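Local coordinates for protein ATP12 ATPase (Paracoccus denitrificans, PDB 2R31) that probably acts as an assembly chaperone of the F1 sector of ATP synthase, at residues A[16-27]-A[43-54]. Residues are numbered along the deposited sequence; the frame is centred on the assembly and turned at random. Where two conformers were deposited one is given.
Sequences VGIHKEEGGWAV and RLPTEALALAIA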
# COMPACT_ATOMS: atom_id res chain seq x y z
N VAL A 16 -28.57 1.46 -2.37
CA VAL A 16 -27.21 1.75 -2.81
C VAL A 16 -27.11 1.30 -4.28
O VAL A 16 -27.58 0.20 -4.62
CB VAL A 16 -26.14 1.04 -1.99
CG1 VAL A 16 -24.77 1.43 -2.44
CG2 VAL A 16 -26.32 1.37 -0.51
N GLY A 17 -26.46 2.08 -5.11
CA GLY A 17 -26.18 1.68 -6.50
C GLY A 17 -24.95 2.46 -7.01
O GLY A 17 -24.29 3.13 -6.21
N ILE A 18 -24.69 2.32 -8.31
CA ILE A 18 -23.58 3.01 -8.92
C ILE A 18 -24.02 3.64 -10.24
O ILE A 18 -25.03 3.22 -10.82
CB ILE A 18 -22.34 2.10 -9.13
CG1 ILE A 18 -22.55 1.00 -10.16
CG2 ILE A 18 -21.90 1.53 -7.76
CD1 ILE A 18 -21.29 0.29 -10.57
N HIS A 19 -23.28 4.60 -10.75
CA HIS A 19 -23.57 5.25 -12.02
C HIS A 19 -22.32 5.92 -12.54
O HIS A 19 -21.62 6.59 -11.78
CB HIS A 19 -24.68 6.32 -11.79
CG HIS A 19 -25.03 7.07 -13.03
ND1 HIS A 19 -25.61 6.48 -14.13
CD2 HIS A 19 -24.80 8.38 -13.34
CE1 HIS A 19 -25.74 7.42 -15.07
NE2 HIS A 19 -25.27 8.59 -14.63
N LYS A 20 -22.05 5.81 -13.86
CA LYS A 20 -20.87 6.42 -14.44
C LYS A 20 -21.13 7.88 -14.84
O LYS A 20 -21.99 8.16 -15.69
CB LYS A 20 -20.36 5.61 -15.64
CG LYS A 20 -19.17 6.21 -16.37
CD LYS A 20 -17.89 6.20 -15.57
CE LYS A 20 -16.69 6.51 -16.41
NZ LYS A 20 -16.69 7.83 -17.11
N GLU A 21 -20.37 8.80 -14.28
CA GLU A 21 -20.35 10.23 -14.60
C GLU A 21 -19.13 10.51 -15.43
O GLU A 21 -18.19 9.70 -15.57
CB GLU A 21 -20.36 11.05 -13.30
CG GLU A 21 -21.60 10.87 -12.43
CD GLU A 21 -22.78 11.71 -12.88
OE1 GLU A 21 -22.66 12.64 -13.71
OE2 GLU A 21 -23.91 11.47 -12.44
N GLU A 22 -19.03 11.73 -15.98
CA GLU A 22 -17.87 12.09 -16.81
C GLU A 22 -16.58 11.94 -16.05
O GLU A 22 -15.56 11.51 -16.61
CB GLU A 22 -18.09 13.53 -17.33
CG GLU A 22 -16.94 14.04 -18.17
CD GLU A 22 -17.29 15.22 -19.07
OE1 GLU A 22 -18.45 15.31 -19.59
OE2 GLU A 22 -16.35 16.07 -19.30
N GLY A 23 -16.55 12.29 -14.75
CA GLY A 23 -15.34 12.19 -13.96
C GLY A 23 -15.01 10.85 -13.40
O GLY A 23 -13.96 10.65 -12.75
N GLY A 24 -15.87 9.87 -13.60
CA GLY A 24 -15.69 8.53 -13.07
C GLY A 24 -16.99 7.99 -12.52
O GLY A 24 -18.06 8.59 -12.59
N TRP A 25 -16.92 6.79 -11.94
CA TRP A 25 -18.07 6.16 -11.33
C TRP A 25 -18.41 6.82 -10.00
O TRP A 25 -17.52 7.09 -9.18
CB TRP A 25 -17.85 4.66 -11.09
CG TRP A 25 -17.80 3.85 -12.35
CD1 TRP A 25 -16.71 3.62 -13.16
CD2 TRP A 25 -18.91 3.19 -12.96
NE1 TRP A 25 -17.08 2.83 -14.21
CE2 TRP A 25 -18.42 2.57 -14.12
CE3 TRP A 25 -20.25 3.09 -12.65
CZ2 TRP A 25 -19.24 1.82 -14.98
CZ3 TRP A 25 -21.06 2.34 -13.48
CH2 TRP A 25 -20.56 1.72 -14.64
N ALA A 26 -19.69 7.02 -9.78
CA ALA A 26 -20.25 7.48 -8.52
C ALA A 26 -20.93 6.30 -7.82
O ALA A 26 -21.44 5.37 -8.45
CB ALA A 26 -21.27 8.58 -8.75
N VAL A 27 -20.95 6.40 -6.48
CA VAL A 27 -21.70 5.48 -5.63
C VAL A 27 -22.88 6.24 -5.07
O VAL A 27 -22.67 7.32 -4.49
CB VAL A 27 -20.81 4.92 -4.50
CG1 VAL A 27 -21.63 4.06 -3.51
CG2 VAL A 27 -19.67 4.10 -5.10
N ARG A 43 -15.44 10.16 -7.11
CA ARG A 43 -15.48 9.63 -8.46
C ARG A 43 -14.37 8.58 -8.56
O ARG A 43 -13.24 8.83 -8.16
CB ARG A 43 -15.32 10.70 -9.52
CG ARG A 43 -16.49 11.65 -9.57
CD ARG A 43 -17.81 11.06 -10.06
NE ARG A 43 -18.85 12.08 -10.09
CZ ARG A 43 -19.57 12.47 -9.03
NH1 ARG A 43 -19.43 11.92 -7.85
NH2 ARG A 43 -20.47 13.45 -9.15
N LEU A 44 -14.71 7.40 -9.09
CA LEU A 44 -13.82 6.25 -9.07
C LEU A 44 -13.44 5.80 -10.47
O LEU A 44 -14.23 5.93 -11.42
CB LEU A 44 -14.55 5.10 -8.36
CG LEU A 44 -15.13 5.49 -7.00
CD1 LEU A 44 -16.03 4.36 -6.54
CD2 LEU A 44 -14.04 5.80 -5.99
N PRO A 45 -12.25 5.23 -10.63
CA PRO A 45 -11.75 4.95 -12.00
C PRO A 45 -12.35 3.73 -12.65
O PRO A 45 -12.24 3.60 -13.88
CB PRO A 45 -10.24 4.77 -11.80
CG PRO A 45 -10.13 4.32 -10.38
CD PRO A 45 -11.16 5.12 -9.65
N THR A 46 -12.92 2.80 -11.89
CA THR A 46 -13.38 1.51 -12.43
C THR A 46 -14.74 1.16 -11.86
O THR A 46 -15.08 1.46 -10.72
CB THR A 46 -12.40 0.36 -12.15
OG1 THR A 46 -12.37 0.20 -10.71
CG2 THR A 46 -11.00 0.64 -12.64
N GLU A 47 -15.47 0.37 -12.66
CA GLU A 47 -16.72 -0.23 -12.22
C GLU A 47 -16.43 -1.18 -11.06
O GLU A 47 -17.20 -1.24 -10.10
CB GLU A 47 -17.40 -0.99 -13.37
CG GLU A 47 -18.78 -1.48 -12.97
CD GLU A 47 -19.36 -2.57 -13.85
OE1 GLU A 47 -18.57 -3.18 -14.63
OE2 GLU A 47 -20.55 -2.87 -13.77
N ALA A 48 -15.35 -1.95 -11.12
CA ALA A 48 -15.07 -2.95 -10.08
C ALA A 48 -14.90 -2.26 -8.73
O ALA A 48 -15.42 -2.76 -7.72
CB ALA A 48 -13.83 -3.74 -10.41
N LEU A 49 -14.17 -1.14 -8.67
CA LEU A 49 -14.03 -0.46 -7.41
C LEU A 49 -15.38 0.14 -6.97
O LEU A 49 -15.72 0.08 -5.77
CB LEU A 49 -12.96 0.65 -7.46
CG LEU A 49 -12.77 1.38 -6.16
CD1 LEU A 49 -12.30 0.48 -5.03
CD2 LEU A 49 -11.81 2.55 -6.28
N ALA A 50 -16.14 0.71 -7.89
CA ALA A 50 -17.46 1.26 -7.52
C ALA A 50 -18.35 0.20 -6.95
O ALA A 50 -19.03 0.43 -5.94
CB ALA A 50 -18.09 1.94 -8.73
N LEU A 51 -18.42 -0.99 -7.56
CA LEU A 51 -19.25 -2.07 -7.05
C LEU A 51 -18.80 -2.48 -5.65
O LEU A 51 -19.63 -2.74 -4.77
CB LEU A 51 -19.23 -3.27 -7.98
CG LEU A 51 -19.96 -3.11 -9.31
CD1 LEU A 51 -19.56 -4.24 -10.25
CD2 LEU A 51 -21.48 -3.03 -9.10
N ALA A 52 -17.50 -2.56 -5.42
CA ALA A 52 -16.97 -2.99 -4.13
C ALA A 52 -17.21 -1.95 -3.05
O ALA A 52 -17.49 -2.29 -1.88
CB ALA A 52 -15.51 -3.35 -4.29
N ILE A 53 -17.11 -0.66 -3.37
CA ILE A 53 -17.44 0.41 -2.44
C ILE A 53 -18.95 0.40 -2.18
O ILE A 53 -19.39 0.53 -1.02
CB ILE A 53 -16.89 1.76 -2.89
CG1 ILE A 53 -15.38 1.75 -2.70
CG2 ILE A 53 -17.53 2.91 -2.11
CD1 ILE A 53 -14.65 2.98 -3.19
N ALA A 54 -19.78 0.22 -3.20
CA ALA A 54 -21.21 0.10 -2.99
C ALA A 54 -21.51 -1.03 -2.01
O ALA A 54 -22.37 -0.86 -1.14
CB ALA A 54 -21.92 -0.09 -4.31
O HOH W 1 -21.22 14.64 -11.80
O HOH W 2 -18.12 13.93 -12.64
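W25 O accepts one hydrogen bond, from L44 N at 2.8 Å on a lone pair, and has a CA-H...O contact with R43 CA at 3.3 Å. W25 N returns a 2.9 Å bond to L44 O, closing a single antiparallel hydrogen-bonded bridge. With CG anti to the carbonyl carbon (chi1 -70°), the indole lies across the first helical turn. E47 CG stands over the six-membered ring of W25, 4.1 Å from the centroid and 21° off the normal, a CH-pi contact; K20 CB covers the opposite face. W25 CB meets A50 CB at 3.6 Å. Were W25 an alanine, E47 and K20 would probably lose the flat surface between them, opening a gap. The I18 and L51 side chains cross at about a right angle, CD1 of I18 3.6 Å from CD2 of L51. R43 runs alongside the type I turn E21-G24, its CB 3.5 Å from G23 O, NE against E21 CB; one water joins R43 NE to G23 N, another bridges NH2 and, weakly, E21 OE1. Hairpin 16-29 packs on helix 47-58, strand 16-21 at 160° to its 47-54 part, while L44 and I53 touch helix 70-82 and L49 touches 214-236.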